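Local coordinates for protein pyruvate kinase (Pyrobaculum aerophilum, PDB 3QTG) that catalyses the last step of glycolysis, the transfer of a phosphoryl group from phosphoenolpyruvate to ADP to give pyruvate and ATP, as a metal-dependent homotetramer, at residues A[16-21]-A[41-46]; A[282-287]-A[315-320]; A[319-324]-A[333-338]; A[194-199]-A[408-413]. One frame throughout, in Å; residues are numbered along the deposited sequence.

Contact 1. Residues A[16-21]-A[41-46]; sequences LTKRVA and LVDGVR
Asp43 OD2 is gripped twice by one residue, Arg19. The backbone N of Arg19 donates to OD2 at 2.8 Å and meets its anti lone pair, the one turned away from OD1. Arg19 NE donates to the same OD2, also at 2.8 Å, and NH2 reaches Asp43 OD1 at 2.9 Å. This side-on salt bridge lies nearly in the guanidinium plane but meets the carboxylate oxygens from above their plane; the two planes are 32° apart. A bend at chi3 of Arg19 (-59°) folds the guanidinium back to the aspartate. Leu41 O sits over one face of that guanidinium, too poorly angled to bond. NH1 goes elsewhere, to Ser339 OG. With an alanine in place of Arg19, the buried carboxylate of Asp43 would probably keep the backbone N-H but lose its main counter-charge. Arg19 O in turn accepts from Asp43 N at 2.7 Å and weakly from Gly44 N. The ladder then runs on as a regular parallel pair: Ala21 N donates to Gly44 O at 3.2 Å and Arg46 N to Ala21 O at 2.8 Å. The CB of Ala21 meets Val42 CG1 at 3.9 Å. On the other face, Val20 CG2 lies over Gly44, where a side chain would be tight. Val20 and Arg46 both touch Ile78 and Trp320, and Arg46 NH1 pairs with Asp80. These are the first two strands of the TIM barrel, and the second carries Arg46, a probable substrate-binding residue, toward the active site.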
loop_
_atom_site.group_PDB
_atom_site.type_symbol
_atom_site.label_atom_id
_atom_site.label_comp_id
_atom_site.label_asym_id
_atom_site.label_seq_id
_atom_site.Cartn_x
_atom_site.Cartn_y
_atom_site.Cartn_z
ATOM N N LEU A 16 -15.663 -23.281 8.015
ATOM C CA LEU A 16 -14.319 -22.844 8.331
ATOM C C LEU A 16 -14.270 -22.610 9.820
ATOM O O LEU A 16 -13.329 -23.040 10.472
ATOM C CB LEU A 16 -13.968 -21.600 7.530
ATOM C CG LEU A 16 -14.097 -21.704 5.996
ATOM C CD1 LEU A 16 -13.585 -20.425 5.352
ATOM C CD2 LEU A 16 -13.329 -22.904 5.452
ATOM N N THR A 17 -15.314 -21.968 10.351
ATOM C CA THR A 17 -15.517 -21.850 11.798
ATOM C C THR A 17 -15.935 -23.209 12.354
ATOM O O THR A 17 -16.861 -23.835 11.857
ATOM C CB THR A 17 -16.595 -20.827 12.144
ATOM O OG1 THR A 17 -16.351 -19.621 11.413
ATOM C CG2 THR A 17 -16.578 -20.528 13.640
ATOM N N LYS A 18 -15.228 -23.653 13.384
ATOM C CA LYS A 18 -15.499 -24.942 13.998
ATOM C C LYS A 18 -16.531 -24.851 15.130
ATOM O O LYS A 18 -16.675 -23.825 15.788
ATOM C CB LYS A 18 -14.186 -25.605 14.456
ATOM C CG LYS A 18 -13.161 -25.787 13.319
ATOM C CD LYS A 18 -13.780 -26.526 12.134
ATOM C CE LYS A 18 -12.780 -26.792 11.048
ATOM N NZ LYS A 18 -11.647 -27.551 11.625
ATOM N N ARG A 19 -17.249 -25.951 15.331
ATOM C CA ARG A 19 -18.442 -25.987 16.174
ATOM C C ARG A 19 -18.171 -26.939 17.330
ATOM O O ARG A 19 -17.909 -28.129 17.120
ATOM C CB ARG A 19 -19.645 -26.476 15.347
ATOM C CG ARG A 19 -19.927 -25.680 14.048
ATOM C CD ARG A 19 -20.584 -26.543 12.940
ATOM N NE ARG A 19 -19.736 -27.686 12.589
ATOM C CZ ARG A 19 -20.027 -28.632 11.700
ATOM N NH1 ARG A 19 -21.173 -28.621 11.027
ATOM N NH2 ARG A 19 -19.153 -29.600 11.480
ATOM N N VAL A 20 -18.195 -26.394 18.544
ATOM C CA VAL A 20 -17.986 -27.171 19.759
ATOM C C VAL A 20 -19.264 -27.172 20.619
ATOM O O VAL A 20 -19.867 -26.122 20.834
ATOM C CB VAL A 20 -16.762 -26.641 20.575
ATOM C CG1 VAL A 20 -16.748 -27.196 22.013
ATOM C CG2 VAL A 20 -15.473 -26.972 19.853
ATOM N N ALA A 21 -19.679 -28.353 21.075
ATOM C CA ALA A 21 -20.828 -28.480 21.995
ATOM C C ALA A 21 -20.409 -29.103 23.310
ATOM O O ALA A 21 -19.531 -29.957 23.335
ATOM C CB ALA A 21 -21.941 -29.293 21.379
ATOM N N LEU A 41 -23.092 -32.667 13.614
ATOM C CA LEU A 41 -23.144 -31.223 13.518
ATOM C C LEU A 41 -22.086 -30.529 14.369
ATOM O O LEU A 41 -22.099 -29.299 14.483
ATOM C CB LEU A 41 -24.557 -30.705 13.862
ATOM C CG LEU A 41 -25.606 -30.909 12.761
ATOM C CD1 LEU A 41 -27.040 -30.813 13.306
ATOM C CD2 LEU A 41 -25.406 -29.933 11.601
ATOM N N VAL A 42 -21.192 -31.310 14.975
ATOM C CA VAL A 42 -20.108 -30.747 15.795
ATOM C C VAL A 42 -18.734 -31.173 15.284
ATOM O O VAL A 42 -18.603 -32.169 14.554
ATOM C CB VAL A 42 -20.276 -31.027 17.340
ATOM C CG1 VAL A 42 -21.696 -30.762 17.774
ATOM C CG2 VAL A 42 -19.858 -32.478 17.728
ATOM N N ASP A 43 -17.720 -30.386 15.642
ATOM C CA ASP A 43 -16.335 -30.694 15.304
ATOM C C ASP A 43 -15.563 -31.091 16.543
ATOM O O ASP A 43 -14.439 -31.587 16.455
ATOM C CB ASP A 43 -15.664 -29.501 14.609
ATOM C CG ASP A 43 -16.421 -29.051 13.366
ATOM O OD1 ASP A 43 -16.425 -29.771 12.343
ATOM O OD2 ASP A 43 -17.030 -27.974 13.401
ATOM N N GLY A 44 -16.169 -30.846 17.701
ATOM C CA GLY A 44 -15.557 -31.154 18.982
ATOM C C GLY A 44 -16.563 -31.103 20.104
ATOM O O GLY A 44 -17.648 -30.553 19.950
ATOM N N VAL A 45 -16.201 -31.681 21.240
ATOM C CA VAL A 45 -17.102 -31.745 22.386
ATOM C C VAL A 45 -16.349 -31.270 23.602
ATOM O O VAL A 45 -15.135 -31.477 23.702
ATOM C CB VAL A 45 -17.713 -33.189 22.659
ATOM C CG1 VAL A 45 -18.477 -33.720 21.442
ATOM C CG2 VAL A 45 -16.646 -34.171 23.107
ATOM N N ARG A 46 -17.073 -30.621 24.508
ATOM C CA ARG A 46 -16.526 -30.165 25.767
ATOM C C ARG A 46 -17.159 -30.971 26.926
ATOM O O ARG A 46 -18.341 -31.313 26.889
ATOM C CB ARG A 46 -16.759 -28.649 25.949
ATOM C CG ARG A 46 -15.895 -28.024 27.074
ATOM C CD ARG A 46 -16.159 -26.531 27.374
ATOM N NE ARG A 46 -17.485 -26.339 27.902
ATOM C CZ ARG A 46 -17.818 -25.919 29.122
ATOM N NH1 ARG A 46 -16.936 -25.576 30.055
ATOM N NH2 ARG A 46 -19.093 -25.824 29.396
#

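Contact 2. Residues A[282-287]-A[315-320]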
loop_
_atom_site.group_PDB
_atom_site.type_symbol
_atom_site.label_atom_id
_atom_site.label_comp_id
_atom_site.label_asym_id
_atom_site.label_seq_id
_atom_site.Cartn_x
_atom_site.Cartn_y
_atom_site.Cartn_z
ATOM N N LYS A 282 -2.345 -17.712 17.697
ATOM C CA LYS A 282 -2.965 -18.698 18.589
ATOM C C LYS A 282 -4.395 -18.960 18.152
ATOM O O LYS A 282 -5.131 -18.021 17.919
ATOM C CB LYS A 282 -2.967 -18.197 20.037
ATOM C CG LYS A 282 -1.593 -18.007 20.666
ATOM C CD LYS A 282 -0.759 -19.254 20.579
ATOM C CE LYS A 282 0.589 -19.061 21.278
ATOM N NZ LYS A 282 1.460 -20.235 21.054
ATOM N N PRO A 283 -4.797 -20.236 18.063
ATOM C CA PRO A 283 -6.204 -20.481 17.793
ATOM C C PRO A 283 -7.086 -19.836 18.893
ATOM O O PRO A 283 -6.670 -19.763 20.060
ATOM C CB PRO A 283 -6.315 -22.015 17.836
ATOM C CG PRO A 283 -4.919 -22.516 17.630
ATOM C CD PRO A 283 -4.039 -21.487 18.265
ATOM N N ILE A 284 -8.267 -19.351 18.506
ATOM C CA ILE A 284 -9.128 -18.551 19.380
ATOM C C ILE A 284 -10.579 -19.079 19.343
ATOM O O ILE A 284 -11.138 -19.354 18.277
ATOM C CB ILE A 284 -9.050 -17.023 19.019
ATOM C CG1 ILE A 284 -10.119 -16.185 19.738
ATOM C CG2 ILE A 284 -9.068 -16.786 17.490
ATOM C CD1 ILE A 284 -9.740 -15.757 21.159
ATOM N N ALA A 285 -11.170 -19.233 20.520
ATOM C CA ALA A 285 -12.575 -19.608 20.643
ATOM C C ALA A 285 -13.378 -18.530 21.362
ATOM O O ALA A 285 -12.844 -17.743 22.147
ATOM C CB ALA A 285 -12.703 -20.953 21.393
ATOM N N VAL A 286 -14.664 -18.471 21.047
ATOM C CA VAL A 286 -15.612 -17.715 21.856
ATOM C C VAL A 286 -16.621 -18.716 22.434
ATOM O O VAL A 286 -17.201 -19.516 21.700
ATOM C CB VAL A 286 -16.280 -16.560 21.078
ATOM C CG1 VAL A 286 -17.361 -15.896 21.917
ATOM C CG2 VAL A 286 -15.224 -15.484 20.672
ATOM N N ALA A 287 -16.777 -18.680 23.757
ATOM C CA ALA A 287 -17.585 -19.632 24.527
ATOM C C ALA A 287 -18.678 -18.930 25.340
ATOM O O ALA A 287 -18.450 -17.835 25.862
ATOM C CB ALA A 287 -16.671 -20.427 25.485
ATOM N N GLY A 315 -13.321 -14.016 12.454
ATOM C CA GLY A 315 -12.349 -15.034 12.065
ATOM C C GLY A 315 -11.861 -15.920 13.205
ATOM O O GLY A 315 -10.765 -16.454 13.126
ATOM N N VAL A 316 -12.687 -16.117 14.239
ATOM C CA VAL A 316 -12.361 -17.071 15.312
ATOM C C VAL A 316 -12.285 -18.498 14.758
ATOM O O VAL A 316 -12.982 -18.817 13.778
ATOM C CB VAL A 316 -13.401 -17.010 16.490
ATOM C CG1 VAL A 316 -13.406 -15.619 17.119
ATOM C CG2 VAL A 316 -14.821 -17.396 16.009
ATOM N N ASP A 317 -11.460 -19.349 15.378
ATOM C CA ASP A 317 -11.347 -20.754 14.970
ATOM C C ASP A 317 -12.605 -21.552 15.300
ATOM O O ASP A 317 -12.983 -22.444 14.541
ATOM C CB ASP A 317 -10.193 -21.481 15.677
ATOM C CG ASP A 317 -8.833 -20.926 15.343
ATOM O OD1 ASP A 317 -8.058 -21.611 14.626
ATOM O OD2 ASP A 317 -8.522 -19.829 15.834
ATOM N N SER A 318 -13.194 -21.290 16.465
ATOM C CA SER A 318 -14.362 -22.059 16.946
ATOM C C SER A 318 -15.341 -21.275 17.838
ATOM O O SER A 318 -14.986 -20.223 18.417
ATOM C CB SER A 318 -13.929 -23.365 17.634
ATOM O OG SER A 318 -12.991 -23.130 18.667
ATOM N N LEU A 319 -16.570 -21.801 17.921
ATOM C CA LEU A 319 -17.623 -21.311 18.817
ATOM C C LEU A 319 -18.100 -22.477 19.677
ATOM O O LEU A 319 -18.352 -23.575 19.172
ATOM C CB LEU A 319 -18.804 -20.686 18.049
ATOM C CG LEU A 319 -18.527 -19.503 17.081
ATOM C CD1 LEU A 319 -19.722 -19.222 16.192
ATOM C CD2 LEU A 319 -18.130 -18.218 17.798
ATOM N N TRP A 320 -18.195 -22.240 20.983
ATOM C CA TRP A 320 -18.483 -23.307 21.932
ATOM C C TRP A 320 -19.845 -23.060 22.565
ATOM O O TRP A 320 -20.043 -22.065 23.245
ATOM C CB TRP A 320 -17.419 -23.316 23.035
ATOM C CG TRP A 320 -16.005 -23.622 22.598
ATOM C CD1 TRP A 320 -15.506 -23.647 21.319
ATOM C CD2 TRP A 320 -14.908 -23.946 23.461
ATOM N NE1 TRP A 320 -14.172 -23.977 21.338
ATOM C CE2 TRP A 320 -13.783 -24.174 22.641
ATOM C CE3 TRP A 320 -14.775 -24.093 24.851
ATOM C CZ2 TRP A 320 -12.524 -24.523 23.168
ATOM C CZ3 TRP A 320 -13.524 -24.430 25.369
ATOM C CH2 TRP A 320 -12.414 -24.633 24.530
#
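Ala285 CB lies over one face of the Trp320 indole, 3.7 Å from the centroid of the five-membered ring, a CH-pi contact. Its nearest ring atom is NE1. Ala287 CB packs on Trp320 CB at 3.9 Å, on the same sheet face. The indole is steadied by its own strand: Trp320 NE1 donates to Ser318 OG at 3.0 Å, the oxygen lying 17° out of the ring plane. Ser318 OG also bonds to Tyr249 OH. The opposite face is aliphatic. There Val286 CB meets Leu319 CD2, and the side chains of Val286 and Val316 cross at about a right angle, Val286 CG2 4.0 Å from Val316 CG1. Between the faces runs a parallel ladder: Val286 N donates to Ser318 O, and Trp320 N to Val286 O at 3.0 Å. Just before the ladder begins, Asp317 makes the polar edge. Its OD2 takes the N-H of Ile284 at 2.7 Å, 49° out of the carboxylate plane, while its own N bonds weakly to Ile284 O. With CG anti to the carbonyl carbon (chi1 -64°), the carboxylate swings toward Pro283 and Ile284. Arg394 forms a salt bridge with OD2, and Trp416 N bonds to OD1. The two strands belong to a beta-alpha-beta unit whose helix 302-313 packs on Val286 and Leu319; helix 266-279 covers Ile284 and Val316, and strand 249-253 pairs with the far edge of 284-287.

Contact 3. Residues A[319-324]-A[333-338]; sequences LWLTNE and AAVSWL
Ala334 is the first residue of helix 331-343 to meet the 319-324 segment here. Its CB touches Glu324 O at 3.8 Å and lies 4.2 Å from Glu324 CB, just where the short helix 323-326 begins. Leu321 CD1 also lies against its carbonyl oxygen, a plain van der Waals touch; that oxygen accepts from Leu338 N one turn on. Val335 follows with one methyl: CG1 meets Leu321 CD1 at 3.9 Å. Leu338, one turn after Ala334, spreads over two strand residues. Its CD2 meets Leu321 CG at 3.9 Å, the two leucines reaching toward each other tip to tip. The other branch, CD1, touches Leu319 CD1 at 3.9 Å. Chi1 of Leu338 is -175°, which places CG anti to the backbone N and sends both methyls at the strand. Leu321 thus fills the space between Ala334, Val335 and Leu338. Cutting Leu321 back to an alanine is likely to open a gap between strand and helix and leave the methyls of Leu338 and Val335 without their common partner. Glu324 turns its carboxylate from the helix: OE1 takes the N-H of Thr322 at 2.7 Å, and OE2 takes those of Leu290 and Leu291. Residues 333-338 run almost antiparallel to strand residues 319-321, at 164°, with the two short axes 10.3 Å apart at closest approach. This is the strand-to-outer-helix packing of a TIM barrel, here at its eighth strand.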
loop_
_atom_site.group_PDB
_atom_site.type_symbol
_atom_site.label_atom_id
_atom_site.label_comp_id
_atom_site.label_asym_id
_atom_site.label_seq_id
_atom_site.Cartn_x
_atom_site.Cartn_y
_atom_site.Cartn_z
ATOM N N LEU A 319 -16.570 -21.801 17.921
ATOM C CA LEU A 319 -17.623 -21.311 18.817
ATOM C C LEU A 319 -18.100 -22.477 19.677
ATOM O O LEU A 319 -18.352 -23.575 19.172
ATOM C CB LEU A 319 -18.804 -20.686 18.049
ATOM C CG LEU A 319 -18.527 -19.503 17.081
ATOM C CD1 LEU A 319 -19.722 -19.222 16.192
ATOM C CD2 LEU A 319 -18.130 -18.218 17.798
ATOM N N TRP A 320 -18.195 -22.240 20.983
ATOM C CA TRP A 320 -18.483 -23.307 21.932
ATOM C C TRP A 320 -19.845 -23.060 22.565
ATOM O O TRP A 320 -20.043 -22.065 23.245
ATOM C CB TRP A 320 -17.419 -23.316 23.035
ATOM C CG TRP A 320 -16.005 -23.622 22.598
ATOM C CD1 TRP A 320 -15.506 -23.647 21.319
ATOM C CD2 TRP A 320 -14.908 -23.946 23.461
ATOM N NE1 TRP A 320 -14.172 -23.977 21.338
ATOM C CE2 TRP A 320 -13.783 -24.174 22.641
ATOM C CE3 TRP A 320 -14.775 -24.093 24.851
ATOM C CZ2 TRP A 320 -12.524 -24.523 23.168
ATOM C CZ3 TRP A 320 -13.524 -24.430 25.369
ATOM C CH2 TRP A 320 -12.414 -24.633 24.530
ATOM N N LEU A 321 -20.782 -23.963 22.332
ATOM C CA LEU A 321 -22.046 -23.959 23.066
ATOM C C LEU A 321 -21.859 -24.618 24.420
ATOM O O LEU A 321 -21.171 -25.639 24.534
ATOM C CB LEU A 321 -23.121 -24.701 22.268
ATOM C CG LEU A 321 -23.416 -24.216 20.841
ATOM C CD1 LEU A 321 -24.572 -24.994 20.206
ATOM C CD2 LEU A 321 -23.691 -22.716 20.816
ATOM N N THR A 322 -22.471 -24.037 25.453
ATOM C CA THR A 322 -22.365 -24.598 26.793
ATOM C C THR A 322 -23.720 -25.109 27.295
ATOM O O THR A 322 -24.092 -26.235 26.963
ATOM C CB THR A 322 -21.625 -23.645 27.768
ATOM O OG1 THR A 322 -22.225 -22.346 27.721
ATOM C CG2 THR A 322 -20.160 -23.513 27.341
ATOM N N ASN A 323 -24.451 -24.293 28.060
ATOM C CA ASN A 323 -25.771 -24.673 28.604
ATOM C C ASN A 323 -26.781 -25.078 27.558
ATOM O O ASN A 323 -27.620 -25.962 27.810
ATOM C CB ASN A 323 -26.368 -23.527 29.388
ATOM C CG ASN A 323 -25.421 -22.975 30.420
ATOM O OD1 ASN A 323 -25.072 -21.793 30.371
ATOM N ND2 ASN A 323 -24.994 -23.817 31.359
ATOM N N GLU A 324 -26.702 -24.409 26.400
ATOM C CA GLU A 324 -27.575 -24.621 25.242
ATOM C C GLU A 324 -27.672 -26.089 24.863
ATOM O O GLU A 324 -28.695 -26.538 24.337
ATOM C CB GLU A 324 -27.050 -23.854 24.004
ATOM C CG GLU A 324 -26.912 -22.354 24.155
ATOM C CD GLU A 324 -25.514 -21.891 24.540
ATOM O OE1 GLU A 324 -24.814 -22.608 25.291
ATOM O OE2 GLU A 324 -25.112 -20.789 24.098
ATOM N N ALA A 333 -31.508 -28.795 18.204
ATOM C CA ALA A 333 -31.846 -27.551 17.515
ATOM C C ALA A 333 -30.720 -26.532 17.662
ATOM O O ALA A 333 -30.440 -25.784 16.738
ATOM C CB ALA A 333 -33.141 -26.976 18.051
ATOM N N ALA A 334 -30.081 -26.529 18.830
ATOM C CA ALA A 334 -29.010 -25.591 19.152
ATOM C C ALA A 334 -27.791 -25.771 18.247
ATOM O O ALA A 334 -27.342 -24.798 17.651
ATOM C CB ALA A 334 -28.629 -25.682 20.622
ATOM N N VAL A 335 -27.292 -27.004 18.106
ATOM C CA VAL A 335 -26.170 -27.272 17.189
ATOM C C VAL A 335 -26.550 -27.133 15.719
ATOM O O VAL A 335 -25.711 -26.776 14.871
ATOM C CB VAL A 335 -25.461 -28.636 17.444
ATOM C CG1 VAL A 335 -24.846 -28.670 18.846
ATOM C CG2 VAL A 335 -26.386 -29.832 17.203
ATOM N N SER A 336 -27.819 -27.407 15.424
ATOM C CA SER A 336 -28.329 -27.310 14.071
ATOM C C SER A 336 -28.365 -25.844 13.644
ATOM O O SER A 336 -27.886 -25.508 12.569
ATOM C CB SER A 336 -29.706 -27.969 13.978
ATOM O OG SER A 336 -30.194 -27.939 12.651
ATOM N N TRP A 337 -28.886 -24.972 14.505
ATOM C CA TRP A 337 -28.882 -23.527 14.256
ATOM C C TRP A 337 -27.485 -22.889 14.224
ATOM O O TRP A 337 -27.237 -22.001 13.408
ATOM C CB TRP A 337 -29.780 -22.805 15.250
ATOM C CG TRP A 337 -31.170 -22.677 14.743
ATOM C CD1 TRP A 337 -32.253 -23.447 15.088
ATOM C CD2 TRP A 337 -31.640 -21.735 13.775
ATOM N NE1 TRP A 337 -33.360 -23.032 14.404
ATOM C CE2 TRP A 337 -33.020 -21.986 13.588
ATOM C CE3 TRP A 337 -31.035 -20.695 13.056
ATOM C CZ2 TRP A 337 -33.809 -21.233 12.708
ATOM C CZ3 TRP A 337 -31.819 -19.949 12.171
ATOM C CH2 TRP A 337 -33.192 -20.224 12.007
ATOM N N LEU A 338 -26.582 -23.350 15.095
ATOM C CA LEU A 338 -25.172 -22.923 15.045
ATOM C C LEU A 338 -24.543 -23.126 13.654
ATOM O O LEU A 338 -23.996 -22.194 13.047
ATOM C CB LEU A 338 -24.334 -23.654 16.101
ATOM C CG LEU A 338 -22.892 -23.138 16.161
ATOM C CD1 LEU A 338 -22.840 -21.585 16.344
ATOM C CD2 LEU A 338 -22.079 -23.851 17.244
#

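Contact 4. Residues A[194-199]-A[408-413]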
loop_
_atom_site.group_PDB
_atom_site.type_symbol
_atom_site.label_atom_id
_atom_site.label_comp_id
_atom_site.label_asym_id
_atom_site.label_seq_id
_atom_site.Cartn_x
_atom_site.Cartn_y
_atom_site.Cartn_z
ATOM N N ARG A 194 -6.489 -40.642 29.617
ATOM C CA ARG A 194 -5.776 -39.449 29.208
ATOM C C ARG A 194 -5.405 -39.425 27.730
ATOM O O ARG A 194 -5.183 -38.346 27.166
ATOM C CB ARG A 194 -4.512 -39.294 30.044
ATOM C CG ARG A 194 -3.575 -40.474 29.927
ATOM C CD ARG A 194 -2.288 -40.190 30.626
ATOM N NE ARG A 194 -1.350 -41.308 30.540
ATOM C CZ ARG A 194 -1.321 -42.305 31.416
ATOM N NH1 ARG A 194 -2.185 -42.325 32.415
ATOM N NH2 ARG A 194 -0.436 -43.281 31.289
ATOM N N ASP A 195 -5.315 -40.603 27.106
ATOM C CA ASP A 195 -4.927 -40.675 25.707
ATOM C C ASP A 195 -6.081 -40.245 24.773
ATOM O O ASP A 195 -5.881 -39.957 23.594
ATOM C CB ASP A 195 -4.346 -42.060 25.369
ATOM C CG ASP A 195 -2.865 -42.197 25.793
ATOM O OD1 ASP A 195 -2.185 -41.153 25.994
ATOM O OD2 ASP A 195 -2.375 -43.338 25.922
ATOM N N ASN A 196 -7.282 -40.184 25.339
ATOM C CA ASN A 196 -8.465 -39.768 24.610
ATOM C C ASN A 196 -8.845 -38.305 24.825
ATOM O O ASN A 196 -9.895 -37.867 24.366
ATOM C CB ASN A 196 -9.632 -40.685 24.961
ATOM C CG ASN A 196 -9.795 -41.804 23.971
ATOM O OD1 ASN A 196 -9.947 -41.563 22.774
ATOM N ND2 ASN A 196 -9.770 -43.042 24.461
ATOM N N ILE A 197 -7.983 -37.555 25.504
ATOM C CA ILE A 197 -8.260 -36.151 25.809
ATOM C C ILE A 197 -7.333 -35.186 25.038
ATOM O O ILE A 197 -6.105 -35.191 25.214
ATOM C CB ILE A 197 -8.195 -35.863 27.314
ATOM C CG1 ILE A 197 -9.187 -36.758 28.073
ATOM C CG2 ILE A 197 -8.513 -34.413 27.580
ATOM C CD1 ILE A 197 -9.136 -36.565 29.536
ATOM N N ASP A 198 -7.947 -34.348 24.212
ATOM C CA ASP A 198 -7.222 -33.559 23.223
ATOM C C ASP A 198 -6.895 -32.155 23.730
ATOM O O ASP A 198 -5.854 -31.606 23.398
ATOM C CB ASP A 198 -8.028 -33.532 21.917
ATOM C CG ASP A 198 -8.415 -34.958 21.438
ATOM O OD1 ASP A 198 -7.500 -35.810 21.294
ATOM O OD2 ASP A 198 -9.622 -35.227 21.212
ATOM N N TYR A 199 -7.769 -31.595 24.554
ATOM C CA TYR A 199 -7.577 -30.250 25.104
ATOM C C TYR A 199 -7.973 -30.224 26.559
ATOM O O TYR A 199 -8.956 -30.850 26.944
ATOM C CB TYR A 199 -8.457 -29.238 24.365
ATOM C CG TYR A 199 -8.029 -28.957 22.943
ATOM C CD1 TYR A 199 -7.270 -27.819 22.635
ATOM C CD2 TYR A 199 -8.385 -29.822 21.899
ATOM C CE1 TYR A 199 -6.874 -27.561 21.324
ATOM C CE2 TYR A 199 -7.994 -29.575 20.602
ATOM C CZ TYR A 199 -7.237 -28.444 20.321
ATOM O OH TYR A 199 -6.864 -28.188 19.024
ATOM N N VAL A 408 -3.342 -36.432 16.344
ATOM C CA VAL A 408 -3.163 -35.171 15.607
ATOM C C VAL A 408 -4.449 -34.783 14.853
ATOM O O VAL A 408 -4.901 -33.632 14.924
ATOM C CB VAL A 408 -1.919 -35.216 14.640
ATOM C CG1 VAL A 408 -1.832 -33.939 13.820
ATOM C CG2 VAL A 408 -0.611 -35.404 15.426
ATOM N N ALA A 409 -5.069 -35.743 14.168
ATOM C CA ALA A 409 -6.330 -35.460 13.474
ATOM C C ALA A 409 -7.385 -34.858 14.408
ATOM O O ALA A 409 -8.076 -33.915 14.041
ATOM C CB ALA A 409 -6.874 -36.716 12.778
ATOM N N ARG A 410 -7.501 -35.425 15.609
ATOM C CA ARG A 410 -8.451 -34.953 16.605
ATOM C C ARG A 410 -8.146 -33.535 17.087
ATOM O O ARG A 410 -9.045 -32.753 17.325
ATOM C CB ARG A 410 -8.453 -35.909 17.791
ATOM C CG ARG A 410 -9.140 -37.239 17.507
ATOM C CD ARG A 410 -8.729 -38.274 18.547
ATOM N NE ARG A 410 -9.309 -39.577 18.275
ATOM C CZ ARG A 410 -8.993 -40.703 18.926
ATOM N NH1 ARG A 410 -8.089 -40.705 19.911
ATOM N NH2 ARG A 410 -9.578 -41.841 18.583
ATOM N N SER A 411 -6.868 -33.230 17.270
ATOM C CA SER A 411 -6.443 -31.925 17.727
ATOM C C SER A 411 -6.863 -30.843 16.713
ATOM O O SER A 411 -7.378 -29.787 17.092
ATOM C CB SER A 411 -4.922 -31.950 17.891
ATOM O OG SER A 411 -4.468 -30.922 18.740
ATOM N N LEU A 412 -6.690 -31.145 15.427
ATOM C CA LEU A 412 -6.866 -30.172 14.337
ATOM C C LEU A 412 -8.338 -29.946 13.976
ATOM O O LEU A 412 -8.688 -29.000 13.277
ATOM C CB LEU A 412 -6.079 -30.632 13.101
ATOM C CG LEU A 412 -4.587 -30.836 13.311
ATOM C CD1 LEU A 412 -3.956 -31.304 12.009
ATOM C CD2 LEU A 412 -3.914 -29.548 13.833
ATOM N N SER A 413 -9.189 -30.812 14.504
ATOM C CA SER A 413 -10.625 -30.751 14.282
ATOM C C SER A 413 -11.286 -29.413 14.659
ATOM O O SER A 413 -12.305 -29.032 14.079
ATOM C CB SER A 413 -11.272 -31.876 15.073
ATOM O OG SER A 413 -12.563 -32.113 14.549
HETATM O O HOH W 1 -6.942 -38.315 21.569
HETATM O O HOH W 2 -4.221 -32.536 21.314
#
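Arg410, Ser411 and Asp198 carry this interface, where the loop entering the fourth strand of the TIM barrel meets helix 406-412 of the alpha/beta domain. Arg410 lays its aliphatic part beside the Asp198 carboxylate: CB lies 3.6 Å from Asp198 OD1, and CD is also near. Its chain is extended from CG to NE, which carries the guanidinium past the carboxylate. The two flat groups are 48° apart and make no direct salt bridge. Water joins them instead. It donates to Asp198 OD1 at 2.6 Å and to Asp195 O, and accepts from Arg410 NH1 at 3.1 Å, lying in the guanidinium plane. Asn196 OD1 comes within 3.5 Å of the same NH1 without bonding to it. The charges have other mates: Arg410 NE pairs with Glu68, and Asp198 OD2 with Arg65, while Val77 N also bonds to OD2. With Arg65 and the Val77 N-H on OD2 and a water on OD1, the Asp198 carboxylate is likely to stay ionised. Ser411 meets the loop through both its side chain and its backbone. A second water donates to Asp198 O at 2.8 Å and also bonds to Ser411 OG. Tyr199 makes the direct hydrogen bond between the two segments. Its ring is met edge-on by the Ser411 carbonyl and meets the Tyr249 ring roughly at right angles. Tyr199 OH donates to Ser411 O at 2.6 Å, with a C=O...donor angle of 133° and the hydroxyl oxygen 30° out of the carbonyl plane.

How the contacts relate
From the N terminus, contact 1 closes a short loop that joins the first two barrel strands through helices 25-28 and 32-39. Segment 194-199 then opens contact 4, which closes only at 408-413. Contacts 2 and 3 are nested inside that long loop. Contact 2 joins the seventh and eighth strands, and contact 3 takes the eighth on to helix 331-343, sharing Leu319 and Trp320 with contact 2. Strand 318-321 also pairs with strand 18-22, with Val20 N near Leu319 O, so contacts 1, 2 and 3 meet at the closure of the barrel. Contact 4 ties the barrel to the alpha/beta domain, and Ser413 links it to Lys18 and Asp43 of contact 1.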